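Local coordinates for protein formiminotetrahydrofolate cyclodeaminase (Thermotoga maritima, PDB 1O5H) that probably catalyses the cyclisation of 5-formiminotetrahydrofolate to 5,10-methenyltetrahydrofolate with release of ammonia, as a lyase with an all-helical fold, at residues K21-C24 against D25-E29; P69-E72 against R73-E76; L156-A159 against V160-E164; L185-L188 against E189-A193; M205-G208 against I209-S213. All blocks are in the same frame, centred on the assembly; numbering follows the deposited sequence.

Interaction 1: residues K21-C24 against D25-E29; sequences KEFC and DMVAE
K21 and D25, one helical turn apart, form a salt bridge: NZ of K21 lies 2.7 Å from OD2 of D25. The ammonium meets the syn lone pair of that oxygen, the one on the side of OD1. CG of K21 stands anti to the backbone N (chi1 175°) and the chain runs extended as far as CE, where a bend in the last torsion turns NZ back onto the carboxylate. The two side chains cross obliquely, and CG of K21 also passes 3.5 Å from OD2 of D25. Elsewhere on the same turn, V27 places CG2 over one face of the F23 ring in a CH-pi contact. The methyl is 4.1 Å from the ring centroid and 17° off the normal, displaced toward the rim, so that CZ of F23 is its closest ring atom. Beneath these pairs run the backbone bonds of an alpha-helix, D25 N to K21 O through A28 N to C24 O. Helix 20-28 is a short helix with the ion pair on one flank and the F23–V27 pair on another. Its start is tied by E22, whose OE1 accepts from S19 N, the side-chain-to-backbone half of a capping box. Farther out, F23 and V27 lean on V39 of helix 36-56. D25 has a second charged partner, since its OD1 is bridged to R82 of the second subunit, and A28 O accepts from N56 of that same neighbouring chain.

Interaction 2: residues P69-E72 against R73-E76; sequences PEME and RIVE
R73 reaches back one turn to E70, the two side chains lying side by side and pointing the same way. CB of R73 rests 3.4 Å from O of E70, close to the carbonyl of P69 as well. CG continues anti to the backbone N (chi1 -163°), and a bend at chi3 swings the end of the chain toward the glutamate. CD passes 3.9 Å from OE1 of E70. NE then straddles the carboxylate with two weak bonds, 3.2 Å to OE2 and 3.4 Å to OE1 of E70. NH2 completes the salt bridge, 3.1 Å from OE2 of E70. The fit is not flat: carboxylate and guanidinium planes are turned 35° apart, and NH2 comes in from above the carboxylate plane. E134 of helix 107-141 takes a second salt bridge from NH2, so the arginine joins two helices. With an alanine in place of E70, NE is likely to be left without a mate in this turn and the guanidinium held mainly by E134. On another side of the helix, SE of M71 lies 4.3 Å from CD1 of I74, and both pack on L138, while V75 faces A55 of helix 36-56. This is an i to i+3 ion pair beside an apolar stripe, as expected near the start of a long amphipathic helix, here 68-100, packed in an all-helical subunit.

Interaction 3: residues L156-A159 against V160-E164; sequences LCHA and VFQVE
H158 and Q162 are brought together by different first torsions: CG of H158 is anti to its own N (chi1 -178°), whereas CG of Q162 is anti to the carbonyl carbon (chi1 -74°). The imidazole thus leans along the helix toward the glutamine, which extends past it with CG over one ring face. CD of Q162 comes 3.4 Å from CE1 of H158, and ring and amide planes are inclined by 52°. Which end of the amide faces the ring is doubtful. Beside this pair, V160 lays CG2 against O of L156 at 3.2 Å, and the F161 ring presents an edge to O of H158. Regular backbone bonds run from V160 N to L156 O through V163 N to A159 O. Helix 147-172 is central here: F161 meets L188 of helix 178-206, V160 meets M128 of helix 107-141, and A159 packs on A159 of the second subunit. No hydrogen bond can be assigned between H158 and Q162, so their contact is probably mainly packing, and the imidazole's orientation is likely set mostly from helix 178-206, by a weak bond from NE2 to E196 and a stack with Y199.

Interaction 4: residues L185-L188 against E189-A193; sequences LEEL and EEQEA
E186 and E189 turn their carboxylates toward each other across one turn of helix 178-206, with OE2 of E186 modelled 2.7 Å from OE1 of E189. The groups are far from coplanar, their planes standing 54° apart. The E186 chain bends at chi2 to bring its end round, while E189 runs extended beyond CG. E190 adds a third acid to this flank, its OE2 5.1 Å from OE2 of E186. A different side carries E187 and Q191, which touch through their aliphatic parts, CG of E187 4.2 Å from CG of Q191. Carboxylate and amide there are inclined by 43°, and each polar end turns to helix 107-141: E187 is bridged to R126, and Q191 OE1 receives a weak bond from K129. L188 packs on M122 of helix 107-141 and L169 of helix 147-172. E192 pairs with K165 of helix 147-172. The backbone bonds are those of a regular helix, Q191 N to E187 O among them. Negative charge thus has basic mates on the packed sides, whereas E186 and E189 are like charges placed close together; the exact distance is uncertain, but if the model is right here a shared proton or cation would probably be needed.

Interaction 5: residues M205-G208 against I209-S213; sequences MLEG and IVWSS
A tight C-terminal turn with 3-10 character leads out of helix 178-206 at the subunit surface, its contacts gathered round the carbonyl of G208. Three donors converge on G208 O: S212 OG at 2.7 Å, S212 N at 3.0 Å and W211 N at 3.2 Å. The S212 amide comes nearly along the C=O axis; S212 OG and W211 N come from opposite faces, well off the carbonyl plane. I209 N bonds to L206 O, i to i+3 like W211 N, whereas S212 N closes an i to i+4 bond; CG2 of I209 lies 3.3 Å from L206 O. I209 and L206 both press on A147 of helix 147-172. Cutting I209 back to an alanine is likely to open a gap over A147 and uncover the L206 carbonyl. K173 of the second subunit bonds to S212 O, tying the tail to that chain. The W211 side chain takes the crowded position between backbone N and carbonyl carbon (chi1 62°), folding the indole back over the turn. Its six-membered ring takes G208 CA over one face, a CH-pi contact 3.9 Å to the centroid. The E207 carboxylate stands 80° to the indole plane, with OE1 3.2 Å from W211 CH2.

Interaction 3 is the buried member, in the middle of helix 147-172 and at the subunit interface, and its own contact is mainly packing, with no salt bridge. Interactions 1, 2 and 4 are partly buried, each with charged flanks and an apolar side turned inward: the first two contain an internal salt bridge, the fourth a cluster of acids. Interaction 5 is a surface turn held largely by backbone and hydroxyl bonds. Interactions 4 and 5 belong to the same helix 178-206 and its exit, and only interactions 3 and 4 touch, CZ of F161 lying 3.3 Å from CG of E192. Interactions 1, 3 and 5 also meet the second subunit.

Interaction 1: residues K21-C24 against D25-E29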
loop_
_atom_site.group_PDB
_atom_site.type_symbol
_atom_site.label_atom_id
_atom_site.label_comp_id
_atom_site.label_asym_id
_atom_site.label_seq_id
_atom_site.Cartn_x
_atom_site.Cartn_y
_atom_site.Cartn_z
ATOM N N LYS A 21 0.022 10.404 11.287
ATOM C CA LYS A 21 1.344 10.938 11.601
ATOM C C LYS A 21 2.026 10.072 12.655
ATOM O O LYS A 21 3.173 9.699 12.458
ATOM C CB LYS A 21 1.260 12.377 12.076
ATOM C CG LYS A 21 2.575 12.946 12.538
ATOM C CD LYS A 21 2.457 14.434 12.772
ATOM C CE LYS A 21 3.547 14.914 13.718
ATOM N NZ LYS A 21 4.861 14.336 13.327
ATOM N N GLU A 22 1.313 9.751 13.745
ATOM C CA GLU A 22 1.826 8.878 14.811
ATOM C C GLU A 22 2.315 7.544 14.261
ATOM O O GLU A 22 3.492 7.183 14.429
ATOM C CB GLU A 22 0.757 8.582 15.867
ATOM C CG GLU A 22 0.710 9.521 17.059
ATOM C CD GLU A 22 -0.547 9.316 17.896
ATOM O OE1 GLU A 22 -1.665 9.320 17.325
ATOM O OE2 GLU A 22 -0.427 9.155 19.132
ATOM N N PHE A 23 1.412 6.802 13.616
ATOM C CA PHE A 23 1.776 5.486 13.099
ATOM C C PHE A 23 3.036 5.565 12.245
ATOM O O PHE A 23 3.931 4.727 12.378
ATOM C CB PHE A 23 0.652 4.833 12.295
ATOM C CG PHE A 23 1.021 3.473 11.744
ATOM C CD1 PHE A 23 1.223 2.389 12.601
ATOM C CD2 PHE A 23 1.170 3.275 10.381
ATOM C CE1 PHE A 23 1.566 1.142 12.120
ATOM C CE2 PHE A 23 1.523 2.005 9.873
ATOM C CZ PHE A 23 1.731 0.937 10.750
ATOM N N CYS A 24 3.100 6.572 11.377
ATOM C CA CYS A 24 4.256 6.740 10.507
ATOM C C CYS A 24 5.507 7.015 11.291
ATOM O O CYS A 24 6.470 6.290 11.162
ATOM C CB CYS A 24 4.022 7.828 9.457
ATOM S SG CYS A 24 3.126 7.181 8.036
ATOM N N ASP A 25 5.483 8.058 12.113
ATOM C CA ASP A 25 6.629 8.423 12.929
ATOM C C ASP A 25 7.185 7.199 13.615
ATOM O O ASP A 25 8.385 7.045 13.675
ATOM C CB ASP A 25 6.261 9.496 13.945
ATOM C CG ASP A 25 6.097 10.885 13.317
ATOM O OD1 ASP A 25 6.503 11.092 12.136
ATOM O OD2 ASP A 25 5.567 11.835 13.959
HETATM N N MSE A 26 6.314 6.313 14.087
HETATM C CA MSE A 26 6.738 5.086 14.761
HETATM C C MSE A 26 7.435 4.087 13.848
HETATM O O MSE A 26 8.401 3.427 14.237
HETATM C CB MSE A 26 5.545 4.427 15.424
HETATM C CG MSE A 26 5.068 5.179 16.651
HETATM SE SE MSE A 26 3.414 4.453 17.370
HETATM C CE MSE A 26 3.536 5.338 19.330
ATOM N N VAL A 27 6.927 3.955 12.631
ATOM C CA VAL A 27 7.574 3.120 11.637
ATOM C C VAL A 27 8.930 3.725 11.330
ATOM O O VAL A 27 9.925 3.017 11.248
ATOM C CB VAL A 27 6.754 3.032 10.370
ATOM C CG1 VAL A 27 7.519 2.256 9.287
ATOM C CG2 VAL A 27 5.409 2.371 10.642
ATOM N N ALA A 28 8.963 5.045 11.195
ATOM C CA ALA A 28 10.180 5.782 10.876
ATOM C C ALA A 28 11.244 5.698 11.974
ATOM O O ALA A 28 12.437 5.693 11.686
ATOM C CB ALA A 28 9.832 7.245 10.552
ATOM N N GLU A 29 10.782 5.615 13.222
ATOM C CA GLU A 29 11.608 5.625 14.446
ATOM C C GLU A 29 12.697 4.579 14.459
ATOM O O GLU A 29 12.614 3.541 13.804
ATOM C CB GLU A 29 10.719 5.332 15.644
ATOM C CG GLU A 29 10.793 6.322 16.781
ATOM C CD GLU A 29 9.662 6.097 17.764
ATOM O OE1 GLU A 29 8.945 5.079 17.621
ATOM O OE2 GLU A 29 9.481 6.932 18.677
#

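Interaction 2: residues P69-E72 against R73-E76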
loop_
_atom_site.group_PDB
_atom_site.type_symbol
_atom_site.label_atom_id
_atom_site.label_comp_id
_atom_site.label_asym_id
_atom_site.label_seq_id
_atom_site.Cartn_x
_atom_site.Cartn_y
_atom_site.Cartn_z
ATOM N N PRO A 69 -27.909 -7.949 -2.276
ATOM C CA PRO A 69 -27.556 -8.942 -1.274
ATOM C C PRO A 69 -26.045 -9.135 -1.245
ATOM O O PRO A 69 -25.429 -9.036 -0.178
ATOM C CB PRO A 69 -28.266 -10.221 -1.755
ATOM C CG PRO A 69 -29.049 -9.839 -2.968
ATOM C CD PRO A 69 -29.110 -8.349 -3.030
ATOM N N GLU A 70 -25.452 -9.360 -2.415
ATOM C CA GLU A 70 -24.003 -9.563 -2.524
ATOM C C GLU A 70 -23.176 -8.364 -2.042
ATOM O O GLU A 70 -22.103 -8.547 -1.472
ATOM C CB GLU A 70 -23.615 -9.961 -3.960
ATOM C CG GLU A 70 -22.201 -10.512 -4.121
ATOM C CD GLU A 70 -21.939 -11.759 -3.287
ATOM O OE1 GLU A 70 -22.915 -12.347 -2.747
ATOM O OE2 GLU A 70 -20.749 -12.151 -3.173
HETATM N N MSE A 71 -23.679 -7.151 -2.262
HETATM C CA MSE A 71 -22.960 -5.930 -1.884
HETATM C C MSE A 71 -22.986 -5.693 -0.382
HETATM O O MSE A 71 -21.961 -5.392 0.222
HETATM C CB MSE A 71 -23.484 -4.697 -2.638
HETATM C CG MSE A 71 -23.276 -4.761 -4.145
HETATM SE SE MSE A 71 -21.409 -4.822 -4.682
HETATM C CE MSE A 71 -21.414 -6.279 -6.020
ATOM N N GLU A 72 -24.145 -5.846 0.240
ATOM C CA GLU A 72 -24.205 -5.707 1.692
ATOM C C GLU A 72 -23.346 -6.748 2.387
ATOM O O GLU A 72 -22.774 -6.486 3.441
ATOM C CB GLU A 72 -25.630 -5.780 2.189
ATOM C CG GLU A 72 -26.327 -4.436 2.104
ATOM C CD GLU A 72 -27.822 -4.550 1.803
ATOM O OE1 GLU A 72 -28.269 -5.616 1.319
ATOM O OE2 GLU A 72 -28.562 -3.565 2.037
ATOM N N ARG A 73 -23.251 -7.918 1.764
ATOM C CA ARG A 73 -22.427 -9.008 2.250
ATOM C C ARG A 73 -20.949 -8.606 2.264
ATOM O O ARG A 73 -20.217 -8.946 3.203
ATOM C CB ARG A 73 -22.653 -10.249 1.378
ATOM C CG ARG A 73 -22.184 -11.568 1.998
ATOM C CD ARG A 73 -21.923 -12.698 0.986
ATOM N NE ARG A 73 -20.926 -12.303 -0.014
ATOM C CZ ARG A 73 -19.602 -12.323 0.179
ATOM N NH1 ARG A 73 -19.094 -12.742 1.340
ATOM N NH2 ARG A 73 -18.781 -11.927 -0.794
ATOM N N ILE A 74 -20.521 -7.882 1.233
ATOM C CA ILE A 74 -19.136 -7.464 1.108
ATOM C C ILE A 74 -18.829 -6.366 2.111
ATOM O O ILE A 74 -17.836 -6.433 2.840
ATOM C CB ILE A 74 -18.832 -6.982 -0.327
ATOM C CG1 ILE A 74 -18.916 -8.153 -1.297
ATOM C CG2 ILE A 74 -17.441 -6.365 -0.402
ATOM C CD1 ILE A 74 -18.916 -7.755 -2.729
ATOM N N VAL A 75 -19.678 -5.349 2.137
ATOM C CA VAL A 75 -19.549 -4.306 3.137
ATOM C C VAL A 75 -19.259 -4.908 4.522
ATOM O O VAL A 75 -18.284 -4.543 5.183
ATOM C CB VAL A 75 -20.798 -3.452 3.179
ATOM C CG1 VAL A 75 -20.780 -2.532 4.391
ATOM C CG2 VAL A 75 -20.889 -2.656 1.899
ATOM N N GLU A 76 -20.089 -5.856 4.931
ATOM C CA GLU A 76 -19.939 -6.521 6.222
ATOM C C GLU A 76 -18.603 -7.253 6.332
ATOM O O GLU A 76 -17.942 -7.163 7.365
ATOM C CB GLU A 76 -21.142 -7.450 6.496
ATOM C CG GLU A 76 -20.898 -8.585 7.487
ATOM C CD GLU A 76 -20.998 -8.165 8.942
ATOM O OE1 GLU A 76 -22.065 -8.425 9.559
ATOM O OE2 GLU A 76 -20.013 -7.589 9.465
#

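Interaction 3: residues L156-A159 against V160-E164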
loop_
_atom_site.group_PDB
_atom_site.type_symbol
_atom_site.label_atom_id
_atom_site.label_comp_id
_atom_site.label_asym_id
_atom_site.label_seq_id
_atom_site.Cartn_x
_atom_site.Cartn_y
_atom_site.Cartn_z
ATOM N N LEU A 156 -3.046 -2.465 -4.281
ATOM C CA LEU A 156 -2.586 -2.469 -2.895
ATOM C C LEU A 156 -2.642 -3.878 -2.326
ATOM O O LEU A 156 -1.675 -4.343 -1.735
ATOM C CB LEU A 156 -3.419 -1.529 -2.043
ATOM C CG LEU A 156 -3.418 -0.089 -2.527
ATOM C CD1 LEU A 156 -4.350 0.707 -1.652
ATOM C CD2 LEU A 156 -2.017 0.482 -2.504
ATOM N N CYS A 157 -3.765 -4.556 -2.546
ATOM C CA CYS A 157 -3.911 -5.940 -2.152
ATOM C C CYS A 157 -2.666 -6.765 -2.529
ATOM O O CYS A 157 -1.977 -7.335 -1.670
ATOM C CB CYS A 157 -5.144 -6.524 -2.812
ATOM S SG CYS A 157 -5.447 -8.233 -2.352
ATOM N N HIS A 158 -2.361 -6.785 -3.814
ATOM C CA HIS A 158 -1.207 -7.494 -4.296
ATOM C C HIS A 158 0.089 -7.111 -3.560
ATOM O O HIS A 158 0.877 -7.990 -3.165
ATOM C CB HIS A 158 -1.074 -7.229 -5.779
ATOM C CG HIS A 158 0.058 -7.953 -6.421
ATOM N ND1 HIS A 158 1.216 -7.318 -6.819
ATOM C CD2 HIS A 158 0.214 -9.260 -6.736
ATOM C CE1 HIS A 158 2.037 -8.202 -7.359
ATOM N NE2 HIS A 158 1.450 -9.388 -7.324
ATOM N N ALA A 159 0.328 -5.817 -3.369
ATOM C CA ALA A 159 1.554 -5.408 -2.676
ATOM C C ALA A 159 1.582 -5.963 -1.245
ATOM O O ALA A 159 2.624 -6.414 -0.772
ATOM C CB ALA A 159 1.697 -3.877 -2.654
ATOM N N VAL A 160 0.442 -5.900 -0.555
ATOM C CA VAL A 160 0.393 -6.340 0.802
ATOM C C VAL A 160 0.787 -7.806 0.765
ATOM O O VAL A 160 1.646 -8.252 1.527
ATOM C CB VAL A 160 -0.986 -6.166 1.414
ATOM C CG1 VAL A 160 -1.002 -6.745 2.828
ATOM C CG2 VAL A 160 -1.344 -4.695 1.467
ATOM N N PHE A 161 0.220 -8.548 -0.169
ATOM C CA PHE A 161 0.617 -9.912 -0.260
ATOM C C PHE A 161 2.127 -10.006 -0.415
ATOM O O PHE A 161 2.786 -10.807 0.254
ATOM C CB PHE A 161 -0.056 -10.655 -1.409
ATOM C CG PHE A 161 0.642 -11.916 -1.748
ATOM C CD1 PHE A 161 0.452 -13.064 -0.957
ATOM C CD2 PHE A 161 1.588 -11.948 -2.779
ATOM C CE1 PHE A 161 1.140 -14.285 -1.248
ATOM C CE2 PHE A 161 2.297 -13.148 -3.068
ATOM C CZ PHE A 161 2.059 -14.321 -2.295
ATOM N N GLN A 162 2.691 -9.221 -1.312
ATOM C CA GLN A 162 4.150 -9.294 -1.448
ATOM C C GLN A 162 4.846 -8.975 -0.154
ATOM O O GLN A 162 5.748 -9.701 0.221
ATOM C CB GLN A 162 4.653 -8.426 -2.573
ATOM C CG GLN A 162 4.332 -9.050 -3.921
ATOM C CD GLN A 162 4.538 -8.093 -5.073
ATOM O OE1 GLN A 162 4.294 -6.877 -4.960
ATOM N NE2 GLN A 162 4.981 -8.636 -6.196
ATOM N N VAL A 163 4.402 -7.929 0.554
ATOM C CA VAL A 163 5.041 -7.509 1.806
ATOM C C VAL A 163 5.052 -8.696 2.746
ATOM O O VAL A 163 6.109 -9.138 3.210
ATOM C CB VAL A 163 4.296 -6.348 2.478
ATOM C CG1 VAL A 163 4.725 -6.197 3.899
ATOM C CG2 VAL A 163 4.534 -5.054 1.748
ATOM N N GLU A 164 3.876 -9.246 2.983
ATOM C CA GLU A 164 3.731 -10.275 3.974
ATOM C C GLU A 164 4.442 -11.568 3.618
ATOM O O GLU A 164 4.950 -12.249 4.508
ATOM C CB GLU A 164 2.266 -10.513 4.224
ATOM C CG GLU A 164 1.564 -9.218 4.571
ATOM C CD GLU A 164 2.017 -8.619 5.879
ATOM O OE1 GLU A 164 2.779 -9.275 6.619
ATOM O OE2 GLU A 164 1.592 -7.485 6.188
#

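Interaction 4: residues L185-L188 against E189-A193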
loop_
_atom_site.group_PDB
_atom_site.type_symbol
_atom_site.label_atom_id
_atom_site.label_comp_id
_atom_site.label_asym_id
_atom_site.label_seq_id
_atom_site.Cartn_x
_atom_site.Cartn_y
_atom_site.Cartn_z
ATOM N N LEU A 185 4.967 -23.189 3.904
ATOM C CA LEU A 185 5.384 -22.875 2.559
ATOM C C LEU A 185 4.310 -23.294 1.593
ATOM O O LEU A 185 3.973 -22.571 0.653
ATOM C CB LEU A 185 6.685 -23.578 2.227
ATOM C CG LEU A 185 7.967 -22.742 2.210
ATOM C CD1 LEU A 185 8.249 -22.287 3.565
ATOM C CD2 LEU A 185 9.099 -23.616 1.804
ATOM N N GLU A 186 3.758 -24.466 1.841
ATOM C CA GLU A 186 2.678 -24.967 1.036
ATOM C C GLU A 186 1.452 -24.034 1.000
ATOM O O GLU A 186 0.972 -23.659 -0.087
ATOM C CB GLU A 186 2.260 -26.312 1.543
ATOM C CG GLU A 186 1.357 -26.988 0.558
ATOM C CD GLU A 186 2.113 -27.352 -0.689
ATOM O OE1 GLU A 186 2.766 -28.421 -0.679
ATOM O OE2 GLU A 186 2.071 -26.566 -1.651
ATOM N N GLU A 187 0.962 -23.670 2.187
ATOM C CA GLU A 187 -0.122 -22.721 2.323
ATOM C C GLU A 187 0.203 -21.435 1.593
ATOM O O GLU A 187 -0.574 -20.922 0.810
ATOM C CB GLU A 187 -0.313 -22.385 3.782
ATOM C CG GLU A 187 -1.621 -21.659 4.028
ATOM C CD GLU A 187 -1.814 -21.187 5.463
ATOM O OE1 GLU A 187 -1.002 -21.520 6.339
ATOM O OE2 GLU A 187 -2.806 -20.473 5.713
ATOM N N LEU A 188 1.373 -20.893 1.865
ATOM C CA LEU A 188 1.806 -19.697 1.169
ATOM C C LEU A 188 1.645 -19.844 -0.350
ATOM O O LEU A 188 1.196 -18.938 -1.024
ATOM C CB LEU A 188 3.250 -19.429 1.516
ATOM C CG LEU A 188 3.913 -18.283 0.811
ATOM C CD1 LEU A 188 3.050 -17.042 0.923
ATOM C CD2 LEU A 188 5.284 -18.059 1.455
ATOM N N GLU A 189 2.001 -21.006 -0.877
ATOM C CA GLU A 189 2.040 -21.244 -2.311
ATOM C C GLU A 189 0.643 -21.109 -2.907
ATOM O O GLU A 189 0.435 -20.495 -3.971
ATOM C CB GLU A 189 2.577 -22.650 -2.507
ATOM C CG GLU A 189 3.345 -22.840 -3.785
ATOM C CD GLU A 189 3.959 -24.219 -3.902
ATOM O OE1 GLU A 189 3.281 -25.262 -3.662
ATOM O OE2 GLU A 189 5.130 -24.251 -4.279
ATOM N N GLU A 190 -0.310 -21.688 -2.184
ATOM C CA GLU A 190 -1.714 -21.681 -2.527
ATOM C C GLU A 190 -2.344 -20.316 -2.406
ATOM O O GLU A 190 -3.058 -19.882 -3.310
ATOM C CB GLU A 190 -2.425 -22.553 -1.568
ATOM C CG GLU A 190 -1.712 -23.831 -1.321
ATOM C CD GLU A 190 -2.641 -24.960 -1.540
ATOM O OE1 GLU A 190 -3.176 -24.962 -2.688
ATOM O OE2 GLU A 190 -2.846 -25.769 -0.586
ATOM N N GLN A 191 -2.108 -19.640 -1.290
ATOM C CA GLN A 191 -2.673 -18.324 -1.144
ATOM C C GLN A 191 -2.132 -17.476 -2.278
ATOM O O GLN A 191 -2.861 -16.744 -2.933
ATOM C CB GLN A 191 -2.347 -17.739 0.214
ATOM C CG GLN A 191 -2.770 -18.623 1.377
ATOM C CD GLN A 191 -4.249 -18.801 1.479
ATOM O OE1 GLN A 191 -4.853 -18.408 2.469
ATOM N NE2 GLN A 191 -4.844 -19.410 0.470
ATOM N N GLU A 192 -0.855 -17.638 -2.565
ATOM C CA GLU A 192 -0.258 -16.879 -3.627
ATOM C C GLU A 192 -1.043 -17.060 -4.929
ATOM O O GLU A 192 -1.389 -16.079 -5.619
ATOM C CB GLU A 192 1.185 -17.298 -3.814
ATOM C CG GLU A 192 1.906 -16.416 -4.804
ATOM C CD GLU A 192 3.406 -16.450 -4.675
ATOM O OE1 GLU A 192 3.949 -17.052 -3.716
ATOM O OE2 GLU A 192 4.037 -15.867 -5.560
ATOM N N ALA A 193 -1.348 -18.318 -5.255
ATOM C CA ALA A 193 -1.943 -18.611 -6.542
ATOM C C ALA A 193 -3.319 -17.989 -6.618
ATOM O O ALA A 193 -3.671 -17.371 -7.639
ATOM C CB ALA A 193 -1.985 -20.084 -6.792
#

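Interaction 5: residues M205-G208 against I209-S213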
loop_
_atom_site.group_PDB
_atom_site.type_symbol
_atom_site.label_atom_id
_atom_site.label_comp_id
_atom_site.label_asym_id
_atom_site.label_seq_id
_atom_site.Cartn_x
_atom_site.Cartn_y
_atom_site.Cartn_z
HETATM N N MSE A 205 -9.848 -7.623 -16.560
HETATM C CA MSE A 205 -11.184 -7.036 -16.582
HETATM C C MSE A 205 -11.228 -5.499 -16.527
HETATM O O MSE A 205 -11.997 -4.876 -17.220
HETATM C CB MSE A 205 -11.964 -7.588 -15.415
HETATM C CG MSE A 205 -13.398 -7.979 -15.703
HETATM SE SE MSE A 205 -13.967 -8.919 -14.097
HETATM C CE MSE A 205 -12.568 -10.466 -14.050
ATOM N N LEU A 206 -10.381 -4.876 -15.729
ATOM C CA LEU A 206 -10.516 -3.454 -15.520
ATOM C C LEU A 206 -9.509 -2.569 -16.235
ATOM O O LEU A 206 -9.617 -1.350 -16.161
ATOM C CB LEU A 206 -10.471 -3.152 -14.024
ATOM C CG LEU A 206 -11.626 -3.667 -13.181
ATOM C CD1 LEU A 206 -11.648 -2.948 -11.866
ATOM C CD2 LEU A 206 -12.915 -3.450 -13.922
ATOM N N GLU A 207 -8.529 -3.132 -16.931
ATOM C CA GLU A 207 -7.452 -2.269 -17.468
ATOM C C GLU A 207 -7.988 -1.140 -18.378
ATOM O O GLU A 207 -7.425 -0.041 -18.429
ATOM C CB GLU A 207 -6.330 -3.079 -18.165
ATOM C CG GLU A 207 -6.760 -3.787 -19.458
ATOM C CD GLU A 207 -5.756 -3.660 -20.611
ATOM O OE1 GLU A 207 -4.928 -2.718 -20.611
ATOM O OE2 GLU A 207 -5.810 -4.502 -21.545
ATOM N N GLY A 208 -9.089 -1.407 -19.067
ATOM C CA GLY A 208 -9.610 -0.470 -20.048
ATOM C C GLY A 208 -10.162 0.839 -19.508
ATOM O O GLY A 208 -10.400 1.793 -20.253
ATOM N N ILE A 209 -10.380 0.911 -18.212
ATOM C CA ILE A 209 -11.030 2.095 -17.692
ATOM C C ILE A 209 -10.088 3.260 -17.787
ATOM O O ILE A 209 -10.476 4.408 -17.651
ATOM C CB ILE A 209 -11.416 1.894 -16.244
ATOM C CG1 ILE A 209 -10.149 1.883 -15.378
ATOM C CG2 ILE A 209 -12.225 0.616 -16.112
ATOM C CD1 ILE A 209 -10.374 1.936 -13.882
ATOM N N VAL A 210 -8.827 2.941 -18.009
ATOM C CA VAL A 210 -7.760 3.930 -18.029
ATOM C C VAL A 210 -7.822 4.828 -19.289
ATOM O O VAL A 210 -7.223 5.901 -19.340
ATOM C CB VAL A 210 -6.413 3.196 -17.753
ATOM C CG1 VAL A 210 -5.458 3.191 -18.930
ATOM C CG2 VAL A 210 -5.781 3.701 -16.482
ATOM N N TRP A 211 -8.590 4.393 -20.286
ATOM C CA TRP A 211 -8.730 5.129 -21.553
ATOM C C TRP A 211 -10.173 5.233 -22.039
ATOM O O TRP A 211 -10.484 6.088 -22.859
ATOM C CB TRP A 211 -7.867 4.518 -22.661
ATOM C CG TRP A 211 -8.217 3.100 -23.023
ATOM C CD1 TRP A 211 -9.317 2.662 -23.721
ATOM C CD2 TRP A 211 -7.444 1.933 -22.741
ATOM N NE1 TRP A 211 -9.279 1.293 -23.867
ATOM C CE2 TRP A 211 -8.135 0.819 -23.282
ATOM C CE3 TRP A 211 -6.228 1.705 -22.076
ATOM C CZ2 TRP A 211 -7.652 -0.498 -23.174
ATOM C CZ3 TRP A 211 -5.748 0.391 -21.967
ATOM C CH2 TRP A 211 -6.463 -0.688 -22.515
ATOM N N SER A 212 -11.059 4.368 -21.550
ATOM C CA SER A 212 -12.427 4.412 -22.034
ATOM C C SER A 212 -13.379 5.170 -21.120
ATOM O O SER A 212 -13.628 4.772 -20.001
ATOM C CB SER A 212 -12.948 3.020 -22.404
ATOM O OG SER A 212 -12.807 2.159 -21.312
ATOM N N SER A 213 -13.877 6.299 -21.615
ATOM C CA SER A 213 -14.999 7.014 -20.986
ATOM C C SER A 213 -16.333 6.784 -21.736
ATOM O O SER A 213 -16.775 5.641 -21.910
ATOM C CB SER A 213 -14.687 8.518 -20.799
ATOM O OG SER A 213 -13.893 9.037 -21.852
#